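PDB 6XMY: 4-hydroxythreonine-4-phosphate dehydrogenase from Legionella pneumophila subsp. pneumophila, which probably catalyses the NAD(P)-dependent oxidation of 4-(phosphooxy)-L-threonine, leading to 3-amino-2-oxopropyl phosphate, in pyridoxine 5'-phosphate biosynthesis. Local coordinates for residues K185-L190 with P203-A208; P11-S16 with S108-G113; Y98-L103 with T139-D144. All blocks are in the same frame, centred on the assembly; numbering follows the deposited sequence. Where two conformers were deposited one is given.

How the contacts relate
Along the chain contacts 2 and 3 interlock, their segments alternating in the order 11-16, 98-103, 108-113, 139-144, and both close before contact 1 opens. They share helix 96-111: its first half faces helix 138-145 in contact 3, its last turns face strand 12-15 in contact 2. Their centres are about 12 Å apart, and S15 and S16 touch L102. Contact 1, a helix packed on strand 204-208, is centred about 28 Å from the centre of contact 2 and about 25 Å from that of contact 3 and touches neither. Contacts 1 and 2 are thus separate helix-on-strand layers of this α/β protein, whereas contact 3 lies beside a sulfate in the predicted substrate site.

Contact 1. Residues K185-L190 with P203-A208; sequences KVIQQL and PKINVA
I187 and L190 on helix 180-197 meet I205 and V207 on strand 204-208 in a buried helix-on-strand layer of the α/β fold. The helix segment runs roughly antiparallel to the strand segment, at 149°, with the two axes 10.7 Å apart at closest approach. Residues three apart on the helix and two apart on the strand supply the facing side chains, all of them aliphatic.

I205 carries the centre of the contact. Its CB points toward the helix and splits into two branches. The CG2 methyl, anti to the backbone N, comes to 4.0 Å from L190 CD2. The other branch runs from CG1 to CD1 with chi2 extended at 168°, and this carries the CD1 methyl out between two helix residues. There CD1 of I205 lies 3.9 Å from CD2 of L190, the two chains meeting tip to tip. The same I205 CD1 is 4.0 Å from CG2 of I187, whose chain slides past that of I205 in the opposite direction.

V264 on strand 262-265, next to strand 204-208, touches I187, L190 and I205 together, while L232 of helix 223-237 closes on I187 and V207. At the other end of the contact I187 extends its longer branch to meet the valine tip to tip, with I187 CD1 3.8 Å from V207 CG2, the methyl that lies beside the valine's backbone N.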
ATOM      1  N   LYS A 185      -0.106  19.693   1.847  1.00 11.38           N
ATOM      2  CA  LYS A 185       1.070  18.835   1.779  1.00 11.26           C
ATOM      3  C   LYS A 185       0.741  17.504   1.123  1.00 10.53           C
ATOM      4  O   LYS A 185       1.536  16.977   0.334  1.00 13.08           O
ATOM      5  CB  LYS A 185       1.632  18.631   3.181  1.00 13.91           C
ATOM      6  CG  LYS A 185       2.311  19.880   3.712  1.00 16.57           C
ATOM      7  CD  LYS A 185       2.683  19.736   5.172  1.00 22.44           C
ATOM      8  CE  LYS A 185       3.399  20.980   5.674  1.00 26.04           C
ATOM      9  NZ  LYS A 185       3.740  20.873   7.117  1.00 29.61           N
ATOM     10  N   VAL A 186      -0.431  16.947   1.440  1.00 10.12           N
ATOM     11  CA  VAL A 186      -0.863  15.701   0.814  1.00 10.16           C
ATOM     12  C   VAL A 186      -1.006  15.882  -0.690  1.00 11.21           C
ATOM     13  O   VAL A 186      -0.520  15.064  -1.485  1.00 11.26           O
ATOM     14  CB  VAL A 186      -2.174  15.212   1.452  1.00  8.95           C
ATOM     15  CG1 VAL A 186      -2.854  14.181   0.559  1.00 10.84           C
ATOM     16  CG2 VAL A 186      -1.893  14.644   2.831  1.00 11.06           C
ATOM     17  N   ILE A 187      -1.707  16.942  -1.102  1.00 10.58           N
ATOM     18  CA  ILE A 187      -1.954  17.126  -2.526  1.00 10.87           C
ATOM     19  C   ILE A 187      -0.683  17.548  -3.275  1.00 11.63           C
ATOM     20  O   ILE A 187      -0.487  17.157  -4.433  1.00 12.03           O
ATOM     21  CB  ILE A 187      -3.179  18.030  -2.771  1.00  9.03           C
ATOM     22  CG1 ILE A 187      -4.422  17.345  -2.186  1.00  9.52           C
ATOM     23  CG2 ILE A 187      -3.370  18.286  -4.265  1.00 13.34           C
ATOM     24  CD1 ILE A 187      -5.722  18.126  -2.359  1.00 10.16           C
ATOM     25  N   GLN A 188       0.221  18.295  -2.627  1.00 10.89           N
ATOM     26  CA  GLN A 188       1.520  18.561  -3.251  1.00 11.79           C
ATOM     27  C   GLN A 188       2.254  17.255  -3.543  1.00 12.52           C
ATOM     28  O   GLN A 188       2.786  17.059  -4.642  1.00 13.29           O
ATOM     29  CB  GLN A 188       2.379  19.445  -2.341  1.00 12.53           C
ATOM     30  CG  GLN A 188       2.039  20.931  -2.360  1.00 13.17           C
ATOM     31  CD  GLN A 188       2.775  21.707  -1.278  1.00 15.68           C
ATOM     32  OE1 GLN A 188       3.338  21.126  -0.346  1.00 18.46           O
ATOM     33  NE2 GLN A 188       2.774  23.026  -1.396  1.00 16.09           N
ATOM     34  N   GLN A 189       2.261  16.333  -2.580  1.00 13.17           N
ATOM     35  CA  GLN A 189       2.926  15.056  -2.802  1.00 11.66           C
ATOM     36  C   GLN A 189       2.228  14.255  -3.893  1.00 10.89           C
ATOM     37  O   GLN A 189       2.888  13.677  -4.766  1.00 13.30           O
ATOM     38  CB  GLN A 189       2.990  14.256  -1.503  1.00 11.19           C
ATOM     39  CG  GLN A 189       3.676  12.912  -1.673  1.00 16.30           C
ATOM     40  CD  GLN A 189       5.115  13.045  -2.122  1.00 14.75           C
ATOM     41  OE1 GLN A 189       5.931  13.642  -1.427  1.00 15.99           O
ATOM     42  NE2 GLN A 189       5.428  12.501  -3.295  1.00 17.07           N
ATOM     43  N   LEU A 190       0.894  14.203  -3.852  1.00 12.55           N
ATOM     44  CA  LEU A 190       0.141  13.497  -4.884  1.00 12.51           C
ATOM     45  C   LEU A 190       0.455  14.059  -6.268  1.00 13.42           C
ATOM     46  O   LEU A 190       0.729  13.307  -7.211  1.00 13.50           O
ATOM     47  CB  LEU A 190      -1.359  13.610  -4.590  1.00 12.74           C
ATOM     48  CG  LEU A 190      -2.270  13.028  -5.671  1.00 11.55           C
ATOM     49  CD1 LEU A 190      -2.007  11.546  -5.873  1.00 12.07           C
ATOM     50  CD2 LEU A 190      -3.741  13.280  -5.329  1.00 12.83           C
ATOM     51  N   PRO A 203      -1.500  16.995 -13.894  1.00 19.50           N
ATOM     52  CA  PRO A 203      -2.556  16.216 -13.234  1.00 17.52           C
ATOM     53  C   PRO A 203      -3.775  17.047 -12.866  1.00 16.99           C
ATOM     54  O   PRO A 203      -3.668  18.181 -12.398  1.00 21.10           O
ATOM     55  CB  PRO A 203      -1.859  15.682 -11.977  1.00 19.48           C
ATOM     56  CG  PRO A 203      -0.405  15.713 -12.308  1.00 20.74           C
ATOM     57  CD  PRO A 203      -0.217  16.908 -13.176  1.00 21.10           C
ATOM     58  N   LYS A 204      -4.949  16.467 -13.098  0.52 14.86           N
ATOM     59  CA  LYS A 204      -6.208  17.014 -12.611  0.52 14.54           C
ATOM     60  C   LYS A 204      -6.652  16.181 -11.419  0.52 13.14           C
ATOM     61  O   LYS A 204      -6.722  14.950 -11.504  0.52 14.25           O
ATOM     62  CB  LYS A 204      -7.279  16.985 -13.700  0.52 16.13           C
ATOM     63  CG  LYS A 204      -6.932  17.844 -14.896  0.52 18.29           C
ATOM     64  CD  LYS A 204      -8.065  17.920 -15.905  0.52 19.54           C
ATOM     65  CE  LYS A 204      -7.667  18.793 -17.087  0.52 22.03           C
ATOM     66  NZ  LYS A 204      -6.381  18.338 -17.694  0.52 23.86           N
ATOM     67  N   ILE A 205      -6.929  16.848 -10.304  1.00 11.49           N
ATOM     68  CA  ILE A 205      -7.199  16.178  -9.035  1.00 11.34           C
ATOM     69  C   ILE A 205      -8.554  16.640  -8.504  1.00  9.46           C
ATOM     70  O   ILE A 205      -8.760  17.837  -8.280  1.00 12.19           O
ATOM     71  CB  ILE A 205      -6.068  16.445  -8.025  1.00 11.76           C
ATOM     72  CG1 ILE A 205      -4.733  15.886  -8.553  1.00 12.09           C
ATOM     73  CG2 ILE A 205      -6.415  15.875  -6.665  1.00 12.13           C
ATOM     74  CD1 ILE A 205      -3.528  16.349  -7.759  1.00 13.48           C
ATOM     75  N   ASN A 206      -9.468  15.693  -8.284  1.00 10.47           N
ATOM     76  CA  ASN A 206     -10.802  16.001  -7.770  1.00 10.56           C
ATOM     77  C   ASN A 206     -10.853  15.658  -6.286  1.00  9.49           C
ATOM     78  O   ASN A 206     -10.448  14.561  -5.892  1.00 11.16           O
ATOM     79  CB  ASN A 206     -11.866  15.205  -8.531  1.00 11.71           C
ATOM     80  CG  ASN A 206     -12.113  15.749  -9.922  1.00 13.53           C
ATOM     81  OD1 ASN A 206     -11.397  16.635 -10.381  1.00 15.46           O
ATOM     82  ND2 ASN A 206     -13.115  15.217 -10.604  1.00 15.76           N
ATOM     83  N   VAL A 207     -11.324  16.601  -5.466  1.00  9.61           N
ATOM     84  CA  VAL A 207     -11.182  16.537  -4.012  1.00  9.38           C
ATOM     85  C   VAL A 207     -12.555  16.500  -3.352  1.00  8.31           C
ATOM     86  O   VAL A 207     -13.382  17.394  -3.572  1.00  9.58           O
ATOM     87  CB  VAL A 207     -10.356  17.722  -3.477  1.00  9.73           C
ATOM     88  CG1 VAL A 207     -10.140  17.579  -1.982  1.00  9.34           C
ATOM     89  CG2 VAL A 207      -9.031  17.833  -4.218  1.00 10.57           C
ATOM     90  N   ALA A 208     -12.772  15.504  -2.499  1.00  8.72           N
ATOM     91  CA  ALA A 208     -14.027  15.401  -1.761  1.00  7.48           C
ATOM     92  C   ALA A 208     -14.079  16.425  -0.633  1.00  8.50           C
ATOM     93  O   ALA A 208     -13.056  16.814  -0.062  1.00 10.64           O
ATOM     94  CB  ALA A 208     -14.163  14.007  -1.139  1.00  8.97           C
TER

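Contact 2. Residues P11-S16 with S108-G113; sequences PLLISS and SLCSKG
L13 and L109 meet through different first torsions. In L13 the CG lies opposite the backbone N (chi1 -167°), which sends the branched end out from the strand toward the helix. L109 has its CG beside the backbone N instead (chi1 -68°), and its chain crosses that of L13 at about a right angle. The CD2 methyl of L13 sits against the flank of L109, 3.9 Å from L109 CD1 and 4.0 Å from L109 CB. Nearer the backbone, C110 SG approaches L13 CB at 4.3 Å, a loose apolar touch. The helix ends just beyond these residues in a Schellman motif: G113, with a positive phi of 79°, closes it, and G113 N bonds back to C110 O at 2.9 Å.

This is the packing of the last turns of helix 96-111 on one face of strand 12-15. Side chains of L12 and I14 leave the strand to meet helix 314-328, so the strand is layered between two helices as in an α/β/α sandwich. Within its sheet it runs parallel to both neighbours, strands 37-41 and 117-120; L13 bonds through its backbone to A117 and V119 and rests its side chain on L40 and F115.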
ATOM      1  N   PRO A  11      16.561  -7.097  -7.510  1.00 16.24           N
ATOM      2  CA  PRO A  11      15.241  -7.703  -7.306  1.00 15.34           C
ATOM      3  C   PRO A  11      14.333  -6.849  -6.439  1.00 12.01           C
ATOM      4  O   PRO A  11      14.763  -5.965  -5.697  1.00 12.58           O
ATOM      5  CB  PRO A  11      15.550  -9.037  -6.612  1.00 16.80           C
ATOM      6  CG  PRO A  11      17.002  -9.294  -6.882  1.00 17.41           C
ATOM      7  CD  PRO A  11      17.642  -7.930  -6.963  1.00 16.92           C
ATOM      8  N   LEU A  12      13.044  -7.148  -6.554  1.00 10.99           N
ATOM      9  CA  LEU A  12      12.027  -6.578  -5.686  1.00 10.76           C
ATOM     10  C   LEU A  12      11.970  -7.404  -4.410  1.00 10.93           C
ATOM     11  O   LEU A  12      12.023  -8.637  -4.451  1.00 13.65           O
ATOM     12  CB  LEU A  12      10.665  -6.652  -6.383  1.00 12.83           C
ATOM     13  CG  LEU A  12      10.627  -6.091  -7.812  1.00 16.02           C
ATOM     14  CD1 LEU A  12       9.364  -6.533  -8.561  1.00 19.83           C
ATOM     15  CD2 LEU A  12      10.717  -4.586  -7.775  1.00 16.99           C
ATOM     16  N   LEU A  13      11.873  -6.728  -3.269  1.00  9.06           N
ATOM     17  CA  LEU A  13      11.811  -7.410  -1.979  1.00  9.13           C
ATOM     18  C   LEU A  13      10.364  -7.452  -1.509  1.00  8.70           C
ATOM     19  O   LEU A  13       9.697  -6.414  -1.469  1.00  9.42           O
ATOM     20  CB  LEU A  13      12.674  -6.664  -0.962  1.00 11.10           C
ATOM     21  CG  LEU A  13      12.991  -7.358   0.356  1.00 11.71           C
ATOM     22  CD1 LEU A  13      13.732  -8.668   0.102  1.00 10.80           C
ATOM     23  CD2 LEU A  13      13.812  -6.418   1.243  1.00 12.80           C
ATOM     24  N   ILE A  14       9.875  -8.644  -1.166  1.00  9.03           N
ATOM     25  CA  ILE A  14       8.477  -8.832  -0.780  1.00  9.55           C
ATOM     26  C   ILE A  14       8.433  -9.189   0.695  1.00  8.49           C
ATOM     27  O   ILE A  14       8.939 -10.246   1.093  1.00 10.36           O
ATOM     28  CB  ILE A  14       7.793  -9.940  -1.601  1.00  9.07           C
ATOM     29  CG1 ILE A  14       8.202  -9.891  -3.075  1.00 12.65           C
ATOM     30  CG2 ILE A  14       6.259  -9.892  -1.412  1.00 11.79           C
ATOM     31  CD1 ILE A  14       7.878  -8.618  -3.789  1.00 12.95           C
ATOM     32  N   SER A  15       7.837  -8.325   1.516  1.00  7.91           N
ATOM     33  CA  SER A  15       7.548  -8.725   2.890  1.00  8.88           C
ATOM     34  C   SER A  15       6.359  -9.673   2.901  1.00  9.02           C
ATOM     35  O   SER A  15       5.268  -9.311   2.451  1.00 10.63           O
ATOM     36  CB  SER A  15       7.239  -7.519   3.765  1.00 12.29           C
ATOM     37  OG  SER A  15       6.591  -7.963   4.943  1.00 11.48           O
ATOM     38  N   SER A  16       6.560 -10.881   3.409  1.00  8.11           N
ATOM     39  CA  SER A  16       5.490 -11.868   3.439  1.00  9.02           C
ATOM     40  C   SER A  16       4.441 -11.612   4.523  1.00  9.69           C
ATOM     41  O   SER A  16       3.444 -12.336   4.564  1.00 11.74           O
ATOM     42  CB  SER A  16       6.071 -13.285   3.522  1.00  9.79           C
ATOM     43  OG  SER A  16       6.766 -13.500   4.739  1.00  9.67           O
ATOM     44  N   SER A 108      15.087  -1.042   5.425  1.00 10.78           N
ATOM     45  CA  SER A 108      16.530  -0.825   5.480  1.00 12.74           C
ATOM     46  C   SER A 108      17.219  -1.320   4.214  1.00 12.89           C
ATOM     47  O   SER A 108      18.061  -0.618   3.634  1.00 13.46           O
ATOM     48  CB  SER A 108      17.102  -1.538   6.704  1.00 14.93           C
ATOM     49  OG  SER A 108      18.494  -1.314   6.793  1.00 18.46           O
ATOM     50  N   LEU A 109      16.888  -2.537   3.777  1.00 11.31           N
ATOM     51  CA  LEU A 109      17.557  -3.110   2.611  1.00 11.46           C
ATOM     52  C   LEU A 109      17.227  -2.327   1.350  1.00 12.70           C
ATOM     53  O   LEU A 109      18.092  -2.120   0.497  1.00 14.70           O
ATOM     54  CB  LEU A 109      17.188  -4.584   2.454  1.00 11.43           C
ATOM     55  CG  LEU A 109      17.727  -5.525   3.526  1.00 11.85           C
ATOM     56  CD1 LEU A 109      17.102  -6.902   3.360  1.00 12.64           C
ATOM     57  CD2 LEU A 109      19.255  -5.594   3.451  1.00 13.64           C
ATOM     58  N   CYS A 110      15.986  -1.857   1.222  1.00 11.80           N
ATOM     59  CA  CYS A 110      15.646  -1.008   0.086  1.00 12.72           C
ATOM     60  C   CYS A 110      16.294   0.365   0.195  1.00 12.28           C
ATOM     61  O   CYS A 110      16.713   0.936  -0.819  1.00 14.63           O
ATOM     62  CB  CYS A 110      14.128  -0.888  -0.053  1.00 12.52           C
ATOM     63  SG  CYS A 110      13.394  -2.425  -0.598  1.00 13.59           S
ATOM     64  N   SER A 111      16.387   0.912   1.411  1.00 12.75           N
ATOM     65  CA  SER A 111      17.010   2.221   1.591  0.66 13.78           C
ATOM     66  C   SER A 111      18.453   2.208   1.114  1.00 15.32           C
ATOM     67  O   SER A 111      18.941   3.196   0.555  1.00 18.42           O
ATOM     68  CB  SER A 111      16.956   2.625   3.064  0.66 14.96           C
ATOM     69  OG  SER A 111      17.630   3.851   3.278  0.66 18.10           O
ATOM     70  N   LYS A 112      19.149   1.098   1.333  1.00 17.00           N
ATOM     71  CA  LYS A 112      20.533   0.934   0.924  1.00 17.13           C
ATOM     72  C   LYS A 112      20.677   0.549  -0.540  1.00 17.75           C
ATOM     73  O   LYS A 112      21.809   0.411  -1.018  1.00 20.94           O
ATOM     74  CB  LYS A 112      21.196  -0.106   1.824  1.00 21.63           C
ATOM     75  CG  LYS A 112      21.183   0.301   3.283  1.00 28.04           C
ATOM     76  CD  LYS A 112      21.748  -0.779   4.176  1.00 35.74           C
ATOM     77  CE  LYS A 112      21.884  -0.272   5.599  1.00 40.80           C
ATOM     78  NZ  LYS A 112      22.626   1.018   5.637  1.00 44.09           N
ATOM     79  N   GLY A 113      19.571   0.390  -1.265  1.00 17.43           N
ATOM     80  CA  GLY A 113      19.635   0.019  -2.665  1.00 17.79           C
ATOM     81  C   GLY A 113      19.886  -1.445  -2.939  1.00 16.26           C
ATOM     82  O   GLY A 113      20.105  -1.810  -4.099  1.00 19.22           O
TER

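Contact 3. Residues Y98-L103 with T139-D144; sequences YVMELL and TEFFAD. With SO4 (sulfate ion), chain C.
M100 and L103 both come to the F141 ring from the same side, side by side. The phenyl group leaves its helix with CG anti to the backbone N and points at helix 96-111. Over one face of the ring, offset toward the rim, stands the CD2 methyl of L103, 4.2 Å above the plane. Nearer its backbone the same leucine touches from that side too, L103 CB lying 3.6 Å from F141 CE2. M100 comes in obliquely: its chain is bent at chi2 and again at chi3, a fold that swings the terminal methyl back across to the phenylalanine, and M100 CE ends 3.4 Å from F141 CE1.

This is helix-helix packing between 96-111 and 138-145, crossing at -55°, and the second helix binds an anion at its N-terminus. F142, next along that helix, offers an edge. The carbonyl oxygen of L103 lies near the plane of its ring, 3.7 Å from F142 CE1, so the aromatic rim faces a backbone oxygen. L103 CG adds a looser apolar touch to F142 CZ at 4.3 Å. The two phenylalanine ring planes are steeply inclined to each other, with CD1 of F142 at the edge of the F141 ring.

The anion is a sulfate, probably from the crystallisation liquor: T139 N donates to its O3 at 2.9 Å (164° at the hydrogen), and T139 OG1 donates to that same O3 at 2.7 Å. H138 N, N285 ND2 and R294 NH2 also bond to the ion. These four residues are predicted substrate ligands, consistent with the sulfate occupying the place of the substrate phosphate. F142 also packs against the side chain of R294, whose NH2 bonds the sulfate.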
ATOM      1  N   TYR A  98       8.435 -10.564  14.789  1.00 11.31           N
ATOM      2  CA  TYR A  98       8.882 -11.084  13.504  1.00 10.02           C
ATOM      3  C   TYR A  98       8.330 -10.251  12.356  1.00  7.95           C
ATOM      4  O   TYR A  98       9.068  -9.878  11.430  1.00  9.00           O
ATOM      5  CB  TYR A  98       8.447 -12.543  13.387  1.00 10.00           C
ATOM      6  CG  TYR A  98       8.290 -13.082  11.986  1.00  8.88           C
ATOM      7  CD1 TYR A  98       9.378 -13.580  11.280  1.00  8.97           C
ATOM      8  CD2 TYR A  98       7.046 -13.102  11.371  1.00  8.36           C
ATOM      9  CE1 TYR A  98       9.225 -14.090  10.002  1.00  8.26           C
ATOM     10  CE2 TYR A  98       6.886 -13.613  10.097  1.00  9.19           C
ATOM     11  CZ  TYR A  98       7.979 -14.109   9.416  1.00  8.59           C
ATOM     12  OH  TYR A  98       7.828 -14.623   8.149  1.00  9.75           O
ATOM     13  N   VAL A  99       7.026  -9.939  12.398  1.00 10.26           N
ATOM     14  CA  VAL A  99       6.424  -9.117  11.352  1.00  9.57           C
ATOM     15  C   VAL A  99       7.111  -7.762  11.283  1.00  9.90           C
ATOM     16  O   VAL A  99       7.450  -7.268  10.197  1.00 10.73           O
ATOM     17  CB  VAL A  99       4.904  -8.981  11.567  1.00 10.19           C
ATOM     18  CG1 VAL A  99       4.331  -7.968  10.587  1.00 11.73           C
ATOM     19  CG2 VAL A  99       4.214 -10.343  11.414  1.00 10.09           C
ATOM     20  N   MET A 100       7.330  -7.140  12.446  1.00 10.49           N
ATOM     21  CA  MET A 100       7.999  -5.845  12.456  1.00 10.37           C
ATOM     22  C   MET A 100       9.421  -5.954  11.939  1.00  9.87           C
ATOM     23  O   MET A 100       9.927  -5.002  11.340  1.00 10.90           O
ATOM     24  CB  MET A 100       7.962  -5.217  13.847  1.00 12.12           C
ATOM     25  CG  MET A 100       6.553  -4.892  14.342  1.00 13.32           C
ATOM     26  SD  MET A 100       5.535  -3.931  13.197  1.00 14.68           S
ATOM     27  CE  MET A 100       6.524  -2.467  13.048  1.00 18.13           C
ATOM     28  N   GLU A 101      10.070  -7.108  12.141  1.00 10.18           N
ATOM     29  CA  GLU A 101      11.412  -7.302  11.591  1.00 10.86           C
ATOM     30  C   GLU A 101      11.380  -7.331  10.071  1.00 10.35           C
ATOM     31  O   GLU A 101      12.264  -6.769   9.419  1.00 10.73           O
ATOM     32  CB  GLU A 101      12.055  -8.577  12.137  1.00 11.70           C
ATOM     33  CG  GLU A 101      13.560  -8.658  11.846  1.00 13.72           C
ATOM     34  CD  GLU A 101      14.360  -7.631  12.620  1.00 20.21           C
ATOM     35  OE1 GLU A 101      13.939  -7.267  13.735  1.00 22.02           O
ATOM     36  OE2 GLU A 101      15.401  -7.174  12.100  1.00 26.20           O
ATOM     37  N   LEU A 102      10.359  -7.964   9.487  1.00  9.93           N
ATOM     38  CA  LEU A 102      10.208  -7.934   8.036  1.00  9.53           C
ATOM     39  C   LEU A 102      10.089  -6.501   7.531  1.00  8.54           C
ATOM     40  O   LEU A 102      10.716  -6.133   6.529  1.00 10.25           O
ATOM     41  CB  LEU A 102       8.965  -8.723   7.612  1.00  9.68           C
ATOM     42  CG  LEU A 102       8.811 -10.181   8.069  1.00  9.26           C
ATOM     43  CD1 LEU A 102       7.544 -10.780   7.461  1.00 10.64           C
ATOM     44  CD2 LEU A 102      10.038 -11.019   7.707  1.00 10.98           C
ATOM     45  N   LEU A 103       9.287  -5.675   8.211  1.00 10.83           N
ATOM     46  CA  LEU A 103       9.114  -4.288   7.786  1.00 10.31           C
ATOM     47  C   LEU A 103      10.409  -3.496   7.939  1.00 10.05           C
ATOM     48  O   LEU A 103      10.775  -2.702   7.059  1.00 10.92           O
ATOM     49  CB  LEU A 103       8.002  -3.620   8.600  1.00 12.21           C
ATOM     50  CG  LEU A 103       6.567  -3.714   8.074  1.00 15.90           C
ATOM     51  CD1 LEU A 103       6.211  -5.107   7.622  1.00 17.53           C
ATOM     52  CD2 LEU A 103       5.575  -3.210   9.111  1.00 14.85           C
ATOM     53  N   THR A 139       2.106   2.419   6.325  1.00  9.37           N
ATOM     54  CA  THR A 139       2.326   3.757   5.789  1.00  9.59           C
ATOM     55  C   THR A 139       2.971   4.657   6.833  1.00 10.78           C
ATOM     56  O   THR A 139       3.976   5.333   6.561  1.00 11.83           O
ATOM     57  CB  THR A 139       0.984   4.330   5.317  1.00 11.79           C
ATOM     58  OG1 THR A 139       0.427   3.455   4.324  1.00 12.34           O
ATOM     59  CG2 THR A 139       1.164   5.718   4.728  1.00 13.46           C
ATOM     60  N   GLU A 140       2.423   4.651   8.052  1.00 10.96           N
ATOM     61  CA  GLU A 140       2.988   5.457   9.130  1.00 12.38           C
ATOM     62  C   GLU A 140       4.318   4.886   9.608  1.00 11.14           C
ATOM     63  O   GLU A 140       5.236   5.640   9.960  1.00 12.84           O
ATOM     64  CB  GLU A 140       2.008   5.539  10.299  1.00 12.68           C
ATOM     65  CG  GLU A 140       0.730   6.319  10.012  1.00 14.40           C
ATOM     66  CD  GLU A 140      -0.211   5.601   9.063  1.00 16.29           C
ATOM     67  OE1 GLU A 140      -0.341   4.362   9.166  1.00 19.53           O
ATOM     68  OE2 GLU A 140      -0.807   6.276   8.194  1.00 19.52           O
ATOM     69  N   PHE A 141       4.437   3.555   9.640  1.00 11.63           N
ATOM     70  CA  PHE A 141       5.701   2.944  10.030  1.00 10.54           C
ATOM     71  C   PHE A 141       6.825   3.408   9.115  1.00 12.54           C
ATOM     72  O   PHE A 141       7.903   3.789   9.580  1.00 13.55           O
ATOM     73  CB  PHE A 141       5.606   1.416  10.016  1.00 12.48           C
ATOM     74  CG  PHE A 141       6.935   0.741  10.243  1.00 13.56           C
ATOM     75  CD1 PHE A 141       7.398   0.498  11.529  1.00 15.27           C
ATOM     76  CD2 PHE A 141       7.744   0.392   9.173  1.00 14.63           C
ATOM     77  CE1 PHE A 141       8.636  -0.108  11.742  1.00 16.01           C
ATOM     78  CE2 PHE A 141       8.978  -0.197   9.379  1.00 13.47           C
ATOM     79  CZ  PHE A 141       9.422  -0.448  10.665  1.00 16.27           C
ATOM     80  N   PHE A 142       6.589   3.377   7.799  1.00 11.39           N
ATOM     81  CA  PHE A 142       7.643   3.756   6.863  1.00 12.68           C
ATOM     82  C   PHE A 142       7.912   5.255   6.908  1.00 12.23           C
ATOM     83  O   PHE A 142       9.064   5.686   6.788  1.00 14.62           O
ATOM     84  CB  PHE A 142       7.286   3.303   5.444  1.00 11.26           C
ATOM     85  CG  PHE A 142       7.261   1.800   5.260  1.00 11.95           C
ATOM     86  CD1 PHE A 142       8.280   1.005   5.769  1.00 13.14           C
ATOM     87  CD2 PHE A 142       6.229   1.188   4.550  1.00 11.37           C
ATOM     88  CE1 PHE A 142       8.255  -0.373   5.596  1.00 13.18           C
ATOM     89  CE2 PHE A 142       6.204  -0.192   4.373  1.00 12.61           C
ATOM     90  CZ  PHE A 142       7.219  -0.964   4.889  1.00 13.48           C
ATOM     91  N   ALA A 143       6.863   6.068   7.063  1.00 11.23           N
ATOM     92  CA  ALA A 143       7.072   7.504   7.229  1.00 12.10           C
ATOM     93  C   ALA A 143       7.986   7.787   8.415  1.00 13.97           C
ATOM     94  O   ALA A 143       8.933   8.578   8.314  1.00 16.42           O
ATOM     95  CB  ALA A 143       5.723   8.209   7.402  1.00 13.92           C
ATOM     96  N   ASP A 144       7.727   7.132   9.548  1.00 15.71           N
ATOM     97  CA  ASP A 144       8.583   7.297  10.721  1.00 17.95           C
ATOM     98  C   ASP A 144       9.994   6.776  10.462  1.00 17.30           C
ATOM     99  O   ASP A 144      10.977   7.432  10.826  1.00 18.78           O
ATOM    100  CB  ASP A 144       7.969   6.584  11.927  1.00 19.74           C
ATOM    101  CG  ASP A 144       6.714   7.267  12.440  1.00 25.88           C
ATOM    102  OD1 ASP A 144       6.394   8.373  11.965  1.00 28.73           O
ATOM    103  OD2 ASP A 144       6.040   6.694  13.323  1.00 29.19           O
TER
HETATM  104  S   SO4 C 402      -0.968   0.285   5.288  1.00 11.07           S
HETATM  105  O1  SO4 C 402      -0.260   0.263   4.010  1.00 12.22           O
HETATM  106  O2  SO4 C 402      -0.493  -0.820   6.115  1.00 11.77           O
HETATM  107  O3  SO4 C 402      -0.649   1.538   5.968  1.00 11.68           O
HETATM  108  O4  SO4 C 402      -2.426   0.155   5.129  1.00 14.74           O